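Putative NADPH:quinone oxidoreductase (Ralstonia eutropha, PDB 3IUP) binds NADPH and probably catalyses the NADPH-dependent reduction of quinones. Local coordinates at residues S10-S15 / G86-S91; L18-D23 / L51-A56; M58-A63 / T73-E78. One frame throughout, in Å; residues are numbered along the deposited sequence.

Contact 1 of 3, residues S10-S15 / G86-S91; sequences SRIKSS and GRLDAS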
loop_
_atom_site.group_PDB
_atom_site.type_symbol
_atom_site.label_atom_id
_atom_site.label_comp_id
_atom_site.label_asym_id
_atom_site.label_seq_id
_atom_site.Cartn_x
_atom_site.Cartn_y
_atom_site.Cartn_z
ATOM N N SER A 10 -12.379 14.970 -27.284
ATOM C CA SER A 10 -10.943 14.737 -27.167
ATOM C C SER A 10 -10.605 13.419 -27.883
ATOM O O SER A 10 -11.032 12.362 -27.480
ATOM C CB SER A 10 -10.538 14.637 -25.708
ATOM O OG SER A 10 -9.151 14.322 -25.588
ATOM N N ARG A 11 -9.790 13.494 -28.923
ATOM C CA ARG A 11 -9.460 12.310 -29.708
ATOM C C ARG A 11 -7.955 12.070 -29.729
ATOM O O ARG A 11 -7.190 12.885 -30.241
ATOM C CB ARG A 11 -9.997 12.486 -31.126
ATOM C CG ARG A 11 -10.132 11.196 -31.867
ATOM C CD ARG A 11 -11.070 11.258 -33.063
ATOM N NE ARG A 11 -10.838 10.025 -33.770
ATOM C CZ ARG A 11 -10.144 9.931 -34.898
ATOM N NH1 ARG A 11 -9.724 11.031 -35.540
ATOM N NH2 ARG A 11 -9.929 8.742 -35.407
ATOM N N ILE A 12 -7.527 10.948 -29.157
ATOM C CA ILE A 12 -6.108 10.529 -29.333
ATOM C C ILE A 12 -6.085 9.459 -30.407
ATOM O O ILE A 12 -6.703 8.392 -30.270
ATOM C CB ILE A 12 -5.435 10.052 -28.040
ATOM C CG1 ILE A 12 -5.392 11.217 -27.060
ATOM C CG2 ILE A 12 -3.987 9.487 -28.378
ATOM C CD1 ILE A 12 -4.880 10.876 -25.774
ATOM N N LYS A 13 -5.343 9.745 -31.460
ATOM C CA LYS A 13 -5.311 8.917 -32.645
ATOM C C LYS A 13 -4.112 7.979 -32.616
ATOM O O LYS A 13 -3.107 8.209 -31.916
ATOM C CB LYS A 13 -5.270 9.802 -33.869
ATOM C CG LYS A 13 -6.318 10.854 -33.848
ATOM C CD LYS A 13 -6.205 11.826 -34.956
ATOM C CE LYS A 13 -7.144 12.992 -34.719
ATOM N NZ LYS A 13 -7.132 13.906 -35.876
ATOM N N SER A 14 -4.220 6.908 -33.390
ATOM C CA SER A 14 -3.168 5.926 -33.462
ATOM C C SER A 14 -1.912 6.566 -34.040
ATOM O O SER A 14 -0.825 6.082 -33.780
ATOM C CB SER A 14 -3.635 4.719 -34.290
ATOM O OG SER A 14 -4.458 3.931 -33.442
ATOM N N SER A 15 -2.080 7.639 -34.808
ATOM C CA SER A 15 -0.963 8.448 -35.318
ATOM C C SER A 15 -0.102 9.152 -34.244
ATOM O O SER A 15 0.963 9.691 -34.586
ATOM C CB SER A 15 -1.513 9.508 -36.260
ATOM O OG SER A 15 -2.243 10.510 -35.572
ATOM N N GLY A 86 -6.306 1.981 -24.693
ATOM C CA GLY A 86 -7.754 1.794 -24.542
ATOM C C GLY A 86 -8.640 2.847 -25.236
ATOM O O GLY A 86 -9.834 2.586 -25.489
ATOM N N ARG A 87 -8.077 4.014 -25.559
ATOM C CA ARG A 87 -8.869 5.103 -26.134
ATOM C C ARG A 87 -8.425 5.508 -27.534
ATOM O O ARG A 87 -8.901 6.505 -28.072
ATOM C CB ARG A 87 -8.884 6.332 -25.214
ATOM C CG ARG A 87 -7.535 6.979 -24.972
ATOM C CD ARG A 87 -7.692 8.233 -24.164
ATOM N NE ARG A 87 -8.326 9.291 -24.938
ATOM C CZ ARG A 87 -8.412 10.552 -24.555
ATOM N NH1 ARG A 87 -7.905 10.928 -23.380
ATOM N NH2 ARG A 87 -9.026 11.437 -25.315
ATOM N N LEU A 88 -7.495 4.764 -28.117
ATOM C CA LEU A 88 -6.960 5.143 -29.424
ATOM C C LEU A 88 -8.100 5.165 -30.442
ATOM O O LEU A 88 -8.896 4.209 -30.530
ATOM C CB LEU A 88 -5.814 4.237 -29.888
ATOM C CG LEU A 88 -4.514 4.294 -29.056
ATOM C CD1 LEU A 88 -3.473 3.290 -29.556
ATOM C CD2 LEU A 88 -3.972 5.743 -29.009
ATOM N N ASP A 89 -8.148 6.252 -31.207
ATOM C CA ASP A 89 -9.099 6.454 -32.292
ATOM C C ASP A 89 -10.543 6.595 -31.800
ATOM O O ASP A 89 -11.480 6.494 -32.595
ATOM C CB ASP A 89 -8.941 5.356 -33.350
ATOM C CG ASP A 89 -7.482 5.262 -33.833
ATOM O OD1 ASP A 89 -6.915 6.347 -34.129
ATOM O OD2 ASP A 89 -6.923 4.151 -33.892
ATOM N N ALA A 90 -10.707 6.832 -30.510
ATOM C CA ALA A 90 -12.044 7.065 -29.931
ATOM C C ALA A 90 -12.273 8.557 -29.755
ATOM O O ALA A 90 -11.407 9.282 -29.241
ATOM C CB ALA A 90 -12.199 6.339 -28.576
ATOM N N SER A 91 -13.453 9.035 -30.125
ATOM C CA SER A 91 -13.784 10.398 -29.898
ATOM C C SER A 91 -14.447 10.537 -28.533
ATOM O O SER A 91 -15.593 10.104 -28.334
ATOM C CB SER A 91 -14.668 10.912 -31.024
ATOM O OG SER A 91 -15.111 12.209 -30.753
HETATM O O HOH W 1 -9.225 9.127 -27.753
#
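The guanidinium of Arg87 carries the methyl CD1 of Ile12 over the centre of one face, 3.7 Å above the plane, while its rim is given to polar partners. At that rim NH2 donates to Ser10 OG at 2.9 Å, the oxygen lying 12° out of the plane, and more weakly to Ser10 O; the hydroxyl also bonds to Leu52 O. NE reaches a water that donates to Arg87 O and bridges Ile12 N and Ala90 O, which are 4.2 Å apart. A bend at chi3 (-71°) turns the guanidinium toward Ser10, and NH1 is held by Leu51 O. In one of two conformers, and so doubtfully, the Arg11 guanidinium has Asp89 O at its edge.

These groups flank the margin of a five-stranded antiparallel sheet, where strand 4-12 lies beside the outermost strand 90-93, which a type II turn from Arg87 to Ala90 leads into. From the turn Asp89 N donates to Ile12 O at 2.7 Å. The Asp89 carboxylate grips Ser14 twice, on syn sides but with the donors tilted about 30° from its plane: OD1 takes Ser14 N at 2.9 Å and OD2 takes Ser14 OG at a short 2.5 Å. Ile12 CG2 meets Leu88 CD2 at 3.8 Å.

Contact 2 of 3, residues L18-D23 / L51-A56; sequences LELSLD and LLFGAA
Leu52 and Phe53, ending helix 46-53, rest on Leu18 and Leu20 of strand 17-26, an example of a helix end packed against a face of an antiparallel sheet. The helix belongs to the GroES-like region of the alcohol dehydrogenase family. Leu52 comes first: its CD1 meets Leu20 CD2 at 3.8 Å, the side chains crossing at about a right angle. Leu52 O touches Leu20 CD2 at a close 3.1 Å and is near Leu18 CD1, but takes its hydrogen bond from Ser10 OG.

Phe53 follows. Its CB points away from the strand, yet the ring stands with its CD1-CE1 edge toward the leucines, and Leu20 CD1 approaches CE1 at 3.6 Å near the ring plane. Leu52 CG lies over one face, toward the rim, and Tyr360 and Ile357 of helix 354-360 also pack on it. Gly54, with positive phi (56°), leaves the helical path and takes the second position of a type II' turn from Phe53 to Ala56, closed by Ala56 N to Phe53 O, and Ala56 returns to the strand. Leu18, whose CG lies anti to the backbone N (chi1 169°), brings CD2 against both Phe53 O (3.6 Å) and Ala56 CB (3.8 Å).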
loop_
_atom_site.group_PDB
_atom_site.type_symbol
_atom_site.label_atom_id
_atom_site.label_comp_id
_atom_site.label_asym_id
_atom_site.label_seq_id
_atom_site.Cartn_x
_atom_site.Cartn_y
_atom_site.Cartn_z
ATOM N N LEU A 18 -3.092 14.033 -30.461
ATOM C CA LEU A 18 -4.293 14.482 -29.759
ATOM C C LEU A 18 -4.946 15.578 -30.592
ATOM O O LEU A 18 -4.283 16.491 -31.001
ATOM C CB LEU A 18 -3.925 15.037 -28.373
ATOM C CG LEU A 18 -5.060 15.769 -27.642
ATOM C CD1 LEU A 18 -6.171 14.808 -27.232
ATOM C CD2 LEU A 18 -4.595 16.570 -26.427
ATOM N N GLU A 19 -6.235 15.440 -30.902
ATOM C CA GLU A 19 -7.073 16.507 -31.440
ATOM C C GLU A 19 -8.250 16.820 -30.490
ATOM O O GLU A 19 -9.055 15.931 -30.131
ATOM C CB GLU A 19 -7.610 16.172 -32.839
ATOM C CG GLU A 19 -8.485 17.287 -33.428
ATOM C CD GLU A 19 -9.126 16.978 -34.788
ATOM O OE1 GLU A 19 -8.839 15.923 -35.391
ATOM O OE2 GLU A 19 -9.928 17.789 -35.279
ATOM N N LEU A 20 -8.359 18.095 -30.127
ATOM C CA LEU A 20 -9.428 18.639 -29.325
ATOM C C LEU A 20 -10.263 19.490 -30.213
ATOM O O LEU A 20 -9.737 20.321 -30.967
ATOM C CB LEU A 20 -8.890 19.533 -28.179
ATOM C CG LEU A 20 -8.024 18.815 -27.178
ATOM C CD1 LEU A 20 -7.454 19.779 -26.116
ATOM C CD2 LEU A 20 -8.827 17.735 -26.489
ATOM N N SER A 21 -11.585 19.338 -30.116
ATOM C CA SER A 21 -12.505 20.053 -30.988
ATOM C C SER A 21 -13.869 20.192 -30.341
ATOM O O SER A 21 -14.129 19.557 -29.334
ATOM C CB SER A 21 -12.640 19.331 -32.363
ATOM O OG SER A 21 -13.240 18.070 -32.187
ATOM N N LEU A 22 -14.682 21.081 -30.896
ATOM C CA LEU A 22 -16.079 21.175 -30.587
ATOM C C LEU A 22 -16.862 20.478 -31.704
ATOM O O LEU A 22 -16.813 20.919 -32.857
ATOM C CB LEU A 22 -16.513 22.640 -30.458
ATOM C CG LEU A 22 -15.820 23.497 -29.404
ATOM C CD1 LEU A 22 -16.567 24.835 -29.314
ATOM C CD2 LEU A 22 -15.718 22.809 -27.991
ATOM N N ASP A 23 -17.562 19.399 -31.380
ATOM C CA ASP A 23 -18.323 18.654 -32.362
ATOM C C ASP A 23 -19.765 19.156 -32.341
ATOM O O ASP A 23 -20.308 19.569 -31.298
ATOM C CB ASP A 23 -18.313 17.141 -32.056
ATOM C CG ASP A 23 -17.093 16.394 -32.633
ATOM O OD1 ASP A 23 -16.014 17.002 -32.801
ATOM O OD2 ASP A 23 -17.243 15.145 -32.920
ATOM N N LEU A 51 -8.448 13.368 -18.854
ATOM C CA LEU A 51 -9.144 12.857 -20.049
ATOM C C LEU A 51 -9.024 13.815 -21.214
ATOM O O LEU A 51 -8.785 13.418 -22.365
ATOM C CB LEU A 51 -10.606 12.582 -19.704
ATOM C CG LEU A 51 -11.418 11.968 -20.830
ATOM C CD1 LEU A 51 -10.823 10.593 -21.267
ATOM C CD2 LEU A 51 -12.893 11.863 -20.365
ATOM N N LEU A 52 -9.136 15.095 -20.924
ATOM C CA LEU A 52 -9.093 16.115 -21.942
ATOM C C LEU A 52 -7.791 16.070 -22.774
ATOM O O LEU A 52 -7.815 16.100 -24.009
ATOM C CB LEU A 52 -9.287 17.473 -21.277
ATOM C CG LEU A 52 -9.342 18.721 -22.137
ATOM C CD1 LEU A 52 -10.525 18.646 -23.177
ATOM C CD2 LEU A 52 -9.465 19.957 -21.168
ATOM N N PHE A 53 -6.665 15.981 -22.087
ATOM C CA PHE A 53 -5.362 16.063 -22.744
ATOM C C PHE A 53 -4.684 14.721 -22.860
ATOM O O PHE A 53 -3.688 14.599 -23.555
ATOM C CB PHE A 53 -4.446 17.031 -21.973
ATOM C CG PHE A 53 -5.019 18.403 -21.835
ATOM C CD1 PHE A 53 -5.442 19.089 -22.939
ATOM C CD2 PHE A 53 -5.083 19.035 -20.574
ATOM C CE1 PHE A 53 -5.979 20.359 -22.830
ATOM C CE2 PHE A 53 -5.612 20.315 -20.461
ATOM C CZ PHE A 53 -6.046 20.969 -21.579
ATOM N N GLY A 54 -5.174 13.737 -22.135
ATOM C CA GLY A 54 -4.538 12.423 -22.131
ATOM C C GLY A 54 -3.071 12.525 -21.725
ATOM O O GLY A 54 -2.680 13.387 -20.927
ATOM N N ALA A 55 -2.251 11.658 -22.309
ATOM C CA ALA A 55 -0.797 11.693 -22.103
ATOM C C ALA A 55 -0.125 12.630 -23.074
ATOM O O ALA A 55 1.088 12.513 -23.284
ATOM C CB ALA A 55 -0.219 10.263 -22.243
ATOM N N ALA A 56 -0.853 13.573 -23.686
ATOM C CA ALA A 56 -0.233 14.484 -24.629
ATOM C C ALA A 56 0.790 15.355 -23.896
ATOM O O ALA A 56 0.624 15.703 -22.718
ATOM C CB ALA A 56 -1.208 15.365 -25.321
#

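Contact 3 of 3, residues M58-A63 / T73-E78; sequences MSTAKA and TARVPE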
loop_
_atom_site.group_PDB
_atom_site.type_symbol
_atom_site.label_atom_id
_atom_site.label_comp_id
_atom_site.label_asym_id
_atom_site.label_seq_id
_atom_site.Cartn_x
_atom_site.Cartn_y
_atom_site.Cartn_z
HETATM N N MSE A 58 1.739 18.729 -23.667
HETATM C CA MSE A 58 0.985 19.945 -24.078
HETATM C C MSE A 58 1.935 21.081 -24.441
HETATM O O MSE A 58 1.545 22.080 -25.109
HETATM C CB MSE A 58 -0.021 20.385 -22.978
HETATM C CG MSE A 58 -1.368 19.587 -22.919
HETATM SE SE MSE A 58 -2.180 19.187 -24.629
HETATM C CE MSE A 58 -2.980 20.682 -25.398
ATOM N N SER A 59 3.218 20.886 -24.083
ATOM C CA SER A 59 4.257 21.803 -24.498
ATOM C C SER A 59 4.410 21.748 -26.009
ATOM O O SER A 59 5.041 22.612 -26.564
ATOM C CB SER A 59 5.587 21.492 -23.781
ATOM O OG SER A 59 6.352 20.486 -24.446
ATOM N N THR A 60 3.834 20.721 -26.660
ATOM C CA THR A 60 3.816 20.590 -28.132
ATOM C C THR A 60 2.456 20.955 -28.764
ATOM O O THR A 60 2.221 20.618 -29.913
ATOM C CB THR A 60 4.101 19.106 -28.600
ATOM O OG1 THR A 60 2.894 18.275 -28.459
ATOM C CG2 THR A 60 5.306 18.495 -27.808
ATOM N N ALA A 61 1.546 21.547 -27.991
ATOM C CA ALA A 61 0.167 21.817 -28.478
ATOM C C ALA A 61 0.172 22.969 -29.452
ATOM O O ALA A 61 1.028 23.825 -29.375
ATOM C CB ALA A 61 -0.786 22.096 -27.309
ATOM N N LYS A 62 -0.766 22.954 -30.393
ATOM C CA LYS A 62 -0.869 23.913 -31.481
ATOM C C LYS A 62 -2.316 24.217 -31.778
ATOM O O LYS A 62 -3.173 23.314 -31.751
ATOM C CB LYS A 62 -0.249 23.356 -32.764
ATOM C CG LYS A 62 -1.018 23.705 -34.017
ATOM C CD LYS A 62 -0.186 23.770 -35.255
ATOM C CE LYS A 62 -1.058 24.128 -36.475
ATOM N NZ LYS A 62 -1.419 22.961 -37.367
ATOM N N ALA A 63 -2.583 25.469 -32.127
ATOM C CA ALA A 63 -3.944 25.962 -32.325
ATOM C C ALA A 63 -4.253 26.002 -33.768
ATOM O O ALA A 63 -3.386 26.287 -34.591
ATOM C CB ALA A 63 -4.103 27.351 -31.723
ATOM N N THR A 73 -4.233 20.587 -31.534
ATOM C CA THR A 73 -3.498 19.330 -31.727
ATOM C C THR A 73 -2.166 19.315 -30.984
ATOM O O THR A 73 -1.579 20.352 -30.742
ATOM C CB THR A 73 -3.348 19.006 -33.224
ATOM O OG1 THR A 73 -2.673 20.070 -33.891
ATOM C CG2 THR A 73 -4.700 18.903 -33.875
ATOM N N ALA A 74 -1.742 18.143 -30.533
ATOM C CA ALA A 74 -0.507 18.004 -29.740
ATOM C C ALA A 74 -0.024 16.569 -29.949
ATOM O O ALA A 74 -0.796 15.725 -30.467
ATOM C CB ALA A 74 -0.777 18.284 -28.257
ATOM N N ARG A 75 1.205 16.260 -29.525
ATOM C CA ARG A 75 1.764 14.937 -29.709
ATOM C C ARG A 75 1.796 14.177 -28.407
ATOM O O ARG A 75 2.071 14.750 -27.333
ATOM C CB ARG A 75 3.203 15.063 -30.261
ATOM C CG ARG A 75 3.316 15.961 -31.454
ATOM C CD ARG A 75 2.559 15.372 -32.618
ATOM N NE ARG A 75 2.924 13.963 -32.809
ATOM C CZ ARG A 75 2.404 13.195 -33.758
ATOM N NH1 ARG A 75 1.518 13.689 -34.610
ATOM N NH2 ARG A 75 2.770 11.933 -33.839
ATOM N N VAL A 76 1.476 12.896 -28.481
ATOM C CA VAL A 76 1.640 11.985 -27.381
ATOM C C VAL A 76 2.994 11.293 -27.610
ATOM O O VAL A 76 3.263 10.856 -28.710
ATOM C CB VAL A 76 0.510 10.958 -27.336
ATOM C CG1 VAL A 76 0.692 9.966 -26.148
ATOM C CG2 VAL A 76 -0.844 11.700 -27.275
ATOM N N PRO A 77 3.848 11.220 -26.582
ATOM C CA PRO A 77 5.112 10.534 -26.810
ATOM C C PRO A 77 4.977 9.004 -26.877
ATOM O O PRO A 77 4.187 8.429 -26.107
ATOM C CB PRO A 77 5.955 10.942 -25.589
ATOM C CG PRO A 77 5.013 11.405 -24.537
ATOM C CD PRO A 77 3.687 11.699 -25.202
ATOM N N GLU A 78 5.823 8.346 -27.695
ATOM C CA GLU A 78 5.665 6.895 -27.979
ATOM C C GLU A 78 5.585 6.104 -26.679
ATOM O O GLU A 78 4.805 5.142 -26.539
ATOM C CB GLU A 78 6.827 6.365 -28.849
HETATM O O HOH W 2 -4.133 22.310 -34.251
#
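Thr60 OG1 accepts the backbone N-H of Arg75 at 2.8 Å in a nearly straight bond, with an angle of 172° at the hydrogen. The hydroxyl sits between the backbone N and the carbonyl carbon of its own residue (chi1 79°), and from there it faces strand 70-75 while also bonding to Asp57 O. A side chain thus stands in for a main-chain acceptor at the point where the chain turns a corner. Beyond it the backbones pair directly: Lys62 N donates to Thr73 O at 2.7 Å in a bent bond, and Thr73 N returns a bond to Lys62 O at 2.9 Å. A water donates to this same Lys62 O and is hydrogen-bonded to Thr73 OG1, extending the pairing to the threonine side chain.

The two bonds make Lys62 and Thr73 an antiparallel hydrogen-bonded pair of the hairpin formed by strands 61-65 and 70-75, the first of which is the outermost strand on this margin of the five-stranded sheet. The short strands 61-63 and 73-75 run nearly antiparallel, their N-to-C directions 162° apart. A type I turn from Met58 to Ala61 leads into the hairpin, closed by Ala61 N to Met58 O.

Lys62 and Thr73 lie side by side on one face, pointing the same way, with CG and OG1 4.0 Å apart. Packing then passes to the alanines, where Ala61 CB meets Ala74 CB at 3.9 Å. Met58, present as selenomethionine and bent at chi2 and chi3, curls back to bring SE to 4.0 Å from Ala74 CB. Its side chain also touches Leu18 and Val72.

All three contacts serve one five-stranded antiparallel sheet: contacts 1 and 3 lie at its two margins, contact 2 on a face. Contact 2 is buried and has no hydrogen bond across its segments, whereas contact 3 is a surface hairpin held by backbone bonds and one threonine hydroxyl, and contact 1 is intermediate, mixing charge, hydroxyls and water. Shared elements join them. Ser10 ties contact 1 to the helix end of contact 2, and Lys13 forms a salt bridge with Glu19; Leu18 N pairs with Ala74 O between contacts 2 and 3. Along the chain both 18-23/51-56 and 58-63/73-78 are nested, in series, within the loop closed by 10-15/86-91.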